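Local coordinates for amino acid ABC superfamily ATP binding cassette transporter, binding protein (Streptococcus pneumoniae, PDB 4H5G), which binds L-arginine and probably hands it to an amino acid ABC transporter in the membrane for import into the cell, at residues A47-D50 / K55-I58; M137-L142 / L147-N152; V174-A179 / L185-V190. All blocks are in the same frame, centred on the assembly; numbering follows the deposited sequence.

Interaction 1: A47-D50 / K55-I58; sequences AIAD and KLEI
Helix 40-52 leads into strand 55-60 at the edge of the parallel sheet in one of the two lobes of this type II periplasmic binding protein fold. The contact between Ala49 and Leu56 lies close to the turn where helix gives way to strand. The CA atoms of Ala49 and Leu56 are 5.5 Å apart. The CB of Ala49 points at the strand and meets the CB of Leu56 at 3.9 Å. The same methyl lies 4.0 Å from the backbone N of Leu56. It is also 4.2 Å from the carbonyl carbon of Lys55. A single small group therefore rests on the peptide link between Lys55 and Leu56 and on the root of the leucine side chain.

With CG anti to the backbone N (chi1 174°), the branch of Leu56 is carried past the alanine, which leaves CB as the side-chain atom nearest to Ala49. Beyond this pair, the Leu56 side chain packs on Ala45 and Gln46 of the same helix and on Val16 of strand 13-18. Ile58 touches Ile42, about one turn earlier in the helix, so helix and strand run in opposite senses here. Lys55 directs its CB away from the helix. The strand itself is held in the sheet by backbone hydrogen bonds of Lys55 and Glu57 to strand 13-18 and the residue before it.

Only 90 Å² of surface is buried between the two segments. The contact is purely van der Waals, between a methyl, a methylene and backbone atoms. It has no directional bond of its own, so the fit rests on shape: the short alanine side chain lets the helix backbone come close to the strand.

Interaction 2: M137-L142 / L147-N152; sequences MVKEQL and LTSLTN. With SO4 (sulfate ion), chain C.
No ring or flat side-chain group enters the contact of Leu147 with Val138 and Lys139; aliphatic branches meet instead. Leu147 CD2 lies 3.6 Å from Lys139 CG, and the two side chains cross at about a right angle. Val138 CG1 touches both leucine methyls, Leu147 CD1 at 4.0 Å and CD2 at 4.1 Å. With CG anti to the backbone N (chi1 173°), the Leu147 branch is carried out so that both methyls reach the helix. The extended lysine chain carries on past Leu147, with Lys139 CE 4.4 Å from Ser149 OG. The serine hydroxyl is hydrogen-bonded to Glu135, one turn before Lys139; Glu135 OE1 also forms a long, weak ion pair with Lys139 NZ.

Helix 133-141 and strand 146-150 are the last two elements of a beta-alpha-beta unit that starts with strand 125-129. The axes of the short segments 137-141 and 147-150 come within 10.1 Å and run nearly antiparallel, at 158°. Val138 also touches Ile126 on strand 125-129 and His169 on strand 167-171, while Lys139 stays exposed.

Just past the end of the strand, Thr151 holds a sulfate, probably from the crystallisation liquor. Thr151 N gives a nearly straight bond (173°) to sulfate O1 at 2.8 Å. Thr151 OG1 binds sulfate O4 at 2.7 Å. Asn152 is the N-cap residue of helix 153-162.

Interaction 3: V174-A179 / L185-V190; sequences VALSYA and LAVATV
Methyl-to-methyl packing centres on Val187, whose CG2 meets three residues of the helix. Leu176 CD2 is 3.9 Å from Val187 CG2. Ala175 CB lies 4.0 Å from that same CG2. Ala179 CB is a little farther from Val187 CG2, at 4.3 Å. Leu176 starts off pointing away from the strand, yet CD2 reaches the valine: CG stands anti to the carbonyl carbon (chi1 -74°), and from CG the CD2 methyl is turned forward along the helix, toward its C-terminal end. Leu176 is exposed, whereas Ala175 is buried.

Strand 185-187 is an outermost strand of a mixed sheet and pairs antiparallel with strand 103-108, through backbone bonds of Ala186 with Val107 and Ala188 with Phe105. Helix 172-181 turns back into this strand through a short connection. The axes of the short segments 174-179 and 185-187 approach to 7.0 Å, at 150° between their directions. The alanines keep the backbones close; the CA atoms of Ala179 and Ala186 are 4.8 Å apart.

Side-chain to backbone contacts lie toward the Ala179 end. The Ala179 methyl sits 3.9 Å from Leu185 O. It is equally close to the CA of Ala186. Leu185 CD1 lies 4.4 Å from Tyr178 O, an oxygen that accepts a hydrogen bond from Asn182 ND2. Leu185 also touches Leu160 and Gln161, so it meets both helix 172-181 and helix 153-162. The Tyr178 side chain packs on Leu106, Met153 and Val157.

All three contacts pack a helix against the strand that follows it, and all are partly buried. Interactions 2 and 3 reach the same five-stranded sheet, at its two outermost strands, with centres about 17 Å apart. Interaction 1 belongs to the other, three-stranded sheet; its centre is about 33 Å from that of interaction 2 and on the opposite side of the chain's centre. Interaction 3 buries the most surface, 247 Å², and interaction 1 the least. Apolar contact dominates throughout. Interaction 2 differs in using the aliphatic part of an exposed lysine and in having polar groups at its margin, whereas small alanines permit the close approaches in 1 and 3.

Interaction 1: A47-D50 / K55-I58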
loop_
_atom_site.group_PDB
_atom_site.type_symbol
_atom_site.label_atom_id
_atom_site.label_comp_id
_atom_site.label_asym_id
_atom_site.label_seq_id
_atom_site.Cartn_x
_atom_site.Cartn_y
_atom_site.Cartn_z
ATOM N N ALA A 47 10.364 9.803 -8.985
ATOM C CA ALA A 47 11.756 9.499 -9.355
ATOM C C ALA A 47 11.813 8.694 -10.653
ATOM O O ALA A 47 12.724 8.873 -11.476
ATOM C CB ALA A 47 12.478 8.756 -8.219
ATOM N N ILE A 48 10.848 7.798 -10.831
ATOM C CA ILE A 48 10.821 6.959 -12.033
ATOM C C ILE A 48 10.478 7.828 -13.247
ATOM O O ILE A 48 11.107 7.725 -14.308
ATOM C CB ILE A 48 9.814 5.793 -11.888
ATOM C CG1 ILE A 48 10.245 4.846 -10.760
ATOM C CG2 ILE A 48 9.696 5.013 -13.213
ATOM C CD1 ILE A 48 9.137 3.897 -10.308
ATOM N N ALA A 49 9.475 8.689 -13.079
ATOM C CA ALA A 49 9.069 9.626 -14.136
ATOM C C ALA A 49 10.232 10.527 -14.508
ATOM O O ALA A 49 10.489 10.756 -15.691
ATOM C CB ALA A 49 7.844 10.458 -13.692
ATOM N N ASP A 50 10.950 11.027 -13.499
ATOM C CA ASP A 50 12.120 11.881 -13.735
ATOM C C ASP A 50 13.215 11.161 -14.516
ATOM O O ASP A 50 13.859 11.742 -15.385
ATOM C CB ASP A 50 12.709 12.401 -12.402
ATOM C CG ASP A 50 11.816 13.423 -11.712
ATOM O OD1 ASP A 50 10.883 13.941 -12.349
ATOM O OD2 ASP A 50 12.062 13.715 -10.519
ATOM N N LYS A 55 6.380 13.577 -17.467
ATOM C CA LYS A 55 5.546 14.014 -16.349
ATOM C C LYS A 55 4.951 12.814 -15.625
ATOM O O LYS A 55 4.683 11.774 -16.232
ATOM C CB LYS A 55 4.413 14.917 -16.845
ATOM C CG LYS A 55 4.866 16.211 -17.501
ATOM C CD LYS A 55 3.725 17.222 -17.569
ATOM C CE LYS A 55 2.748 16.893 -18.687
ATOM N NZ LYS A 55 1.577 17.816 -18.678
ATOM N N LEU A 56 4.740 12.946 -14.322
ATOM C CA LEU A 56 4.051 11.897 -13.563
ATOM C C LEU A 56 2.560 12.219 -13.535
ATOM O O LEU A 56 2.173 13.343 -13.221
ATOM C CB LEU A 56 4.567 11.877 -12.125
ATOM C CG LEU A 56 3.839 10.916 -11.185
ATOM C CD1 LEU A 56 4.007 9.458 -11.627
ATOM C CD2 LEU A 56 4.333 11.104 -9.748
ATOM N N GLU A 57 1.721 11.236 -13.857
ATOM C CA GLU A 57 0.275 11.414 -13.731
ATOM C C GLU A 57 -0.238 10.345 -12.780
ATOM O O GLU A 57 -0.107 9.153 -13.045
ATOM C CB GLU A 57 -0.394 11.289 -15.103
ATOM C CG GLU A 57 -1.905 11.376 -15.057
ATOM C CD GLU A 57 -2.504 11.480 -16.455
ATOM O OE1 GLU A 57 -2.445 12.572 -17.051
ATOM O OE2 GLU A 57 -3.016 10.466 -16.961
ATOM N N ILE A 58 -0.799 10.768 -11.655
ATOM C CA ILE A 58 -1.311 9.819 -10.665
ATOM C C ILE A 58 -2.793 9.578 -10.921
ATOM O O ILE A 58 -3.575 10.519 -11.032
ATOM C CB ILE A 58 -1.133 10.355 -9.233
ATOM C CG1 ILE A 58 0.349 10.482 -8.884
ATOM C CG2 ILE A 58 -1.814 9.430 -8.223
ATOM C CD1 ILE A 58 1.088 9.173 -8.820
#

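Interaction 2: M137-L142 / L147-N152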
loop_
_atom_site.group_PDB
_atom_site.type_symbol
_atom_site.label_atom_id
_atom_site.label_comp_id
_atom_site.label_asym_id
_atom_site.label_seq_id
_atom_site.Cartn_x
_atom_site.Cartn_y
_atom_site.Cartn_z
ATOM N N MET A 137 -5.133 -13.114 4.516
ATOM C CA MET A 137 -4.519 -13.704 5.704
ATOM C C MET A 137 -5.549 -13.970 6.788
ATOM O O MET A 137 -5.532 -15.015 7.436
ATOM C CB MET A 137 -3.411 -12.780 6.229
ATOM C CG MET A 137 -2.204 -12.726 5.309
ATOM S SD MET A 137 -1.033 -11.481 5.862
ATOM C CE MET A 137 -0.429 -12.249 7.371
ATOM N N VAL A 138 -6.462 -13.027 6.987
ATOM C CA VAL A 138 -7.513 -13.238 7.982
ATOM C C VAL A 138 -8.428 -14.395 7.573
ATOM O O VAL A 138 -8.753 -15.257 8.393
ATOM C CB VAL A 138 -8.338 -11.961 8.220
ATOM C CG1 VAL A 138 -9.518 -12.263 9.152
ATOM C CG2 VAL A 138 -7.463 -10.862 8.831
ATOM N N LYS A 139 -8.836 -14.413 6.306
ATOM C CA LYS A 139 -9.695 -15.493 5.803
ATOM C C LYS A 139 -9.058 -16.862 5.972
ATOM O O LYS A 139 -9.746 -17.837 6.283
ATOM C CB LYS A 139 -10.044 -15.285 4.323
ATOM C CG LYS A 139 -10.993 -14.130 4.047
ATOM C CD LYS A 139 -11.406 -14.108 2.576
ATOM C CE LYS A 139 -12.304 -12.919 2.258
ATOM N NZ LYS A 139 -12.620 -12.845 0.800
ATOM N N GLU A 140 -7.746 -16.927 5.769
ATOM C CA GLU A 140 -7.014 -18.193 5.849
ATOM C C GLU A 140 -6.677 -18.622 7.268
ATOM O O GLU A 140 -6.823 -19.789 7.620
ATOM C CB GLU A 140 -5.695 -18.098 5.084
ATOM C CG GLU A 140 -5.795 -18.019 3.591
ATOM C CD GLU A 140 -4.445 -18.270 2.952
ATOM O OE1 GLU A 140 -3.809 -19.283 3.309
ATOM O OE2 GLU A 140 -4.005 -17.448 2.124
ATOM N N GLN A 141 -6.201 -17.677 8.072
ATOM C CA GLN A 141 -5.644 -18.017 9.377
ATOM C C GLN A 141 -6.652 -17.832 10.499
ATOM O O GLN A 141 -6.514 -18.412 11.570
ATOM C CB GLN A 141 -4.365 -17.213 9.641
ATOM C CG GLN A 141 -3.288 -17.406 8.576
ATOM C CD GLN A 141 -1.972 -16.742 8.945
ATOM O OE1 GLN A 141 -1.565 -16.741 10.111
ATOM N NE2 GLN A 141 -1.309 -16.160 7.952
ATOM N N LEU A 142 -7.679 -17.028 10.252
ATOM C CA LEU A 142 -8.739 -16.850 11.244
ATOM C C LEU A 142 -10.139 -17.030 10.652
ATOM O O LEU A 142 -10.952 -16.117 10.726
ATOM C CB LEU A 142 -8.628 -15.468 11.889
ATOM C CG LEU A 142 -7.305 -15.144 12.575
ATOM C CD1 LEU A 142 -7.249 -13.664 12.933
ATOM C CD2 LEU A 142 -7.122 -16.009 13.820
ATOM N N LEU A 147 -15.307 -11.364 9.743
ATOM C CA LEU A 147 -14.488 -10.460 8.938
ATOM C C LEU A 147 -15.369 -9.553 8.103
ATOM O O LEU A 147 -16.226 -10.025 7.357
ATOM C CB LEU A 147 -13.565 -11.258 8.015
ATOM C CG LEU A 147 -12.776 -10.428 6.997
ATOM C CD1 LEU A 147 -11.848 -9.420 7.676
ATOM C CD2 LEU A 147 -11.976 -11.349 6.057
ATOM N N THR A 148 -15.164 -8.249 8.235
ATOM C CA THR A 148 -15.838 -7.279 7.376
ATOM C C THR A 148 -14.818 -6.785 6.356
ATOM O O THR A 148 -13.811 -6.197 6.726
ATOM C CB THR A 148 -16.357 -6.076 8.187
ATOM O OG1 THR A 148 -17.317 -6.528 9.158
ATOM C CG2 THR A 148 -17.015 -5.044 7.268
ATOM N N SER A 149 -15.069 -7.026 5.071
ATOM C CA SER A 149 -14.147 -6.545 4.042
ATOM C C SER A 149 -14.654 -5.202 3.541
ATOM O O SER A 149 -15.818 -5.078 3.167
ATOM C CB SER A 149 -14.051 -7.541 2.882
ATOM O OG SER A 149 -13.473 -8.762 3.291
ATOM N N LEU A 150 -13.787 -4.199 3.536
ATOM C CA LEU A 150 -14.188 -2.855 3.130
ATOM C C LEU A 150 -13.329 -2.376 1.981
ATOM O O LEU A 150 -12.149 -2.682 1.913
ATOM C CB LEU A 150 -14.064 -1.906 4.321
ATOM C CG LEU A 150 -15.055 -2.304 5.420
ATOM C CD1 LEU A 150 -14.643 -1.715 6.754
ATOM C CD2 LEU A 150 -16.458 -1.860 5.049
ATOM N N THR A 151 -13.917 -1.612 1.071
ATOM C CA THR A 151 -13.164 -1.144 -0.094
ATOM C C THR A 151 -12.049 -0.159 0.268
ATOM O O THR A 151 -10.933 -0.275 -0.223
ATOM C CB THR A 151 -14.115 -0.479 -1.106
ATOM O OG1 THR A 151 -15.112 -1.425 -1.514
ATOM C CG2 THR A 151 -13.356 -0.013 -2.322
ATOM N N ASN A 152 -12.361 0.808 1.128
ATOM C CA ASN A 152 -11.469 1.928 1.477
ATOM C C ASN A 152 -10.898 1.749 2.885
ATOM O O ASN A 152 -11.658 1.490 3.820
ATOM C CB ASN A 152 -12.275 3.240 1.423
ATOM C CG ASN A 152 -11.412 4.497 1.562
ATOM O OD1 ASN A 152 -11.026 4.905 2.669
ATOM N ND2 ASN A 152 -11.147 5.139 0.438
HETATM S S SO4 C . -17.910 -1.092 0.714
HETATM O O1 SO4 C . -16.658 -1.099 1.457
HETATM O O2 SO4 C . -18.638 -2.336 0.972
HETATM O O3 SO4 C . -18.706 0.052 1.157
HETATM O O4 SO4 C . -17.638 -0.986 -0.722
#

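Interaction 3: V174-A179 / L185-V190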
loop_
_atom_site.group_PDB
_atom_site.type_symbol
_atom_site.label_atom_id
_atom_site.label_comp_id
_atom_site.label_asym_id
_atom_site.label_seq_id
_atom_site.Cartn_x
_atom_site.Cartn_y
_atom_site.Cartn_z
ATOM N N VAL A 174 1.369 1.581 7.989
ATOM C CA VAL A 174 0.078 2.270 7.970
ATOM C C VAL A 174 -0.557 2.268 9.360
ATOM O O VAL A 174 -1.116 3.274 9.796
ATOM C CB VAL A 174 -0.876 1.627 6.923
ATOM C CG1 VAL A 174 -2.219 2.352 6.908
ATOM C CG2 VAL A 174 -0.248 1.685 5.528
ATOM N N ALA A 175 -0.462 1.136 10.056
ATOM C CA ALA A 175 -0.974 1.064 11.435
ATOM C C ALA A 175 -0.191 1.995 12.340
ATOM O O ALA A 175 -0.767 2.708 13.154
ATOM C CB ALA A 175 -0.926 -0.355 11.958
ATOM N N LEU A 176 1.129 1.999 12.186
ATOM C CA LEU A 176 1.979 2.874 13.002
ATOM C C LEU A 176 1.608 4.334 12.795
ATOM O O LEU A 176 1.583 5.125 13.743
ATOM C CB LEU A 176 3.451 2.664 12.648
ATOM C CG LEU A 176 4.094 1.379 13.154
ATOM C CD1 LEU A 176 5.484 1.207 12.544
ATOM C CD2 LEU A 176 4.165 1.377 14.680
ATOM N N SER A 177 1.312 4.692 11.549
ATOM C CA SER A 177 0.940 6.068 11.222
ATOM C C SER A 177 -0.393 6.451 11.859
ATOM O O SER A 177 -0.509 7.519 12.463
ATOM C CB SER A 177 0.889 6.258 9.704
ATOM O OG SER A 177 0.477 7.573 9.381
ATOM N N TYR A 178 -1.397 5.581 11.732
ATOM C CA TYR A 178 -2.690 5.843 12.376
ATOM C C TYR A 178 -2.509 6.014 13.872
ATOM O O TYR A 178 -3.099 6.907 14.481
ATOM C CB TYR A 178 -3.673 4.697 12.124
ATOM C CG TYR A 178 -4.387 4.784 10.790
ATOM C CD1 TYR A 178 -5.198 5.870 10.483
ATOM C CD2 TYR A 178 -4.268 3.771 9.851
ATOM C CE1 TYR A 178 -5.865 5.947 9.266
ATOM C CE2 TYR A 178 -4.930 3.839 8.628
ATOM C CZ TYR A 178 -5.726 4.932 8.348
ATOM O OH TYR A 178 -6.382 4.994 7.137
ATOM N N ALA A 179 -1.688 5.150 14.459
ATOM C CA ALA A 179 -1.451 5.198 15.909
ATOM C C ALA A 179 -0.719 6.479 16.311
ATOM O O ALA A 179 -0.988 7.060 17.366
ATOM C CB ALA A 179 -0.687 3.970 16.367
ATOM N N LEU A 185 -5.739 5.107 19.476
ATOM C CA LEU A 185 -5.390 3.957 18.637
ATOM C C LEU A 185 -3.985 3.439 18.910
ATOM O O LEU A 185 -3.110 4.181 19.363
ATOM C CB LEU A 185 -5.544 4.304 17.153
ATOM C CG LEU A 185 -6.937 4.847 16.816
ATOM C CD1 LEU A 185 -7.057 5.232 15.335
ATOM C CD2 LEU A 185 -8.015 3.841 17.204
ATOM N N ALA A 186 -3.774 2.157 18.628
ATOM C CA ALA A 186 -2.490 1.527 18.889
ATOM C C ALA A 186 -2.309 0.301 18.019
ATOM O O ALA A 186 -3.269 -0.233 17.486
ATOM C CB ALA A 186 -2.374 1.156 20.361
ATOM N N VAL A 187 -1.071 -0.144 17.882
ATOM C CA VAL A 187 -0.790 -1.373 17.155
ATOM C C VAL A 187 -0.833 -2.546 18.135
ATOM O O VAL A 187 -0.180 -2.508 19.175
ATOM C CB VAL A 187 0.582 -1.284 16.484
ATOM C CG1 VAL A 187 0.880 -2.560 15.687
ATOM C CG2 VAL A 187 0.652 -0.038 15.589
ATOM N N ALA A 188 -1.614 -3.577 17.809
ATOM C CA ALA A 188 -1.744 -4.762 18.667
ATOM C C ALA A 188 -0.402 -5.488 18.751
ATOM O O ALA A 188 0.413 -5.377 17.845
ATOM C CB ALA A 188 -2.819 -5.685 18.130
ATOM N N THR A 189 -0.181 -6.233 19.835
ATOM C CA THR A 189 1.070 -6.981 20.012
ATOM C C THR A 189 1.014 -8.369 19.380
ATOM O O THR A 189 1.973 -9.133 19.466
ATOM C CB THR A 189 1.423 -7.158 21.494
ATOM O OG1 THR A 189 0.346 -7.831 22.159
ATOM C CG2 THR A 189 1.664 -5.810 22.164
ATOM N N VAL A 190 -0.118 -8.697 18.770
ATOM C CA VAL A 190 -0.305 -10.009 18.161
ATOM C C VAL A 190 -0.246 -9.828 16.657
ATOM O O VAL A 190 -0.724 -8.826 16.148
ATOM C CB VAL A 190 -1.682 -10.601 18.565
ATOM C CG1 VAL A 190 -2.819 -9.622 18.253
ATOM C CG2 VAL A 190 -1.917 -11.926 17.893
#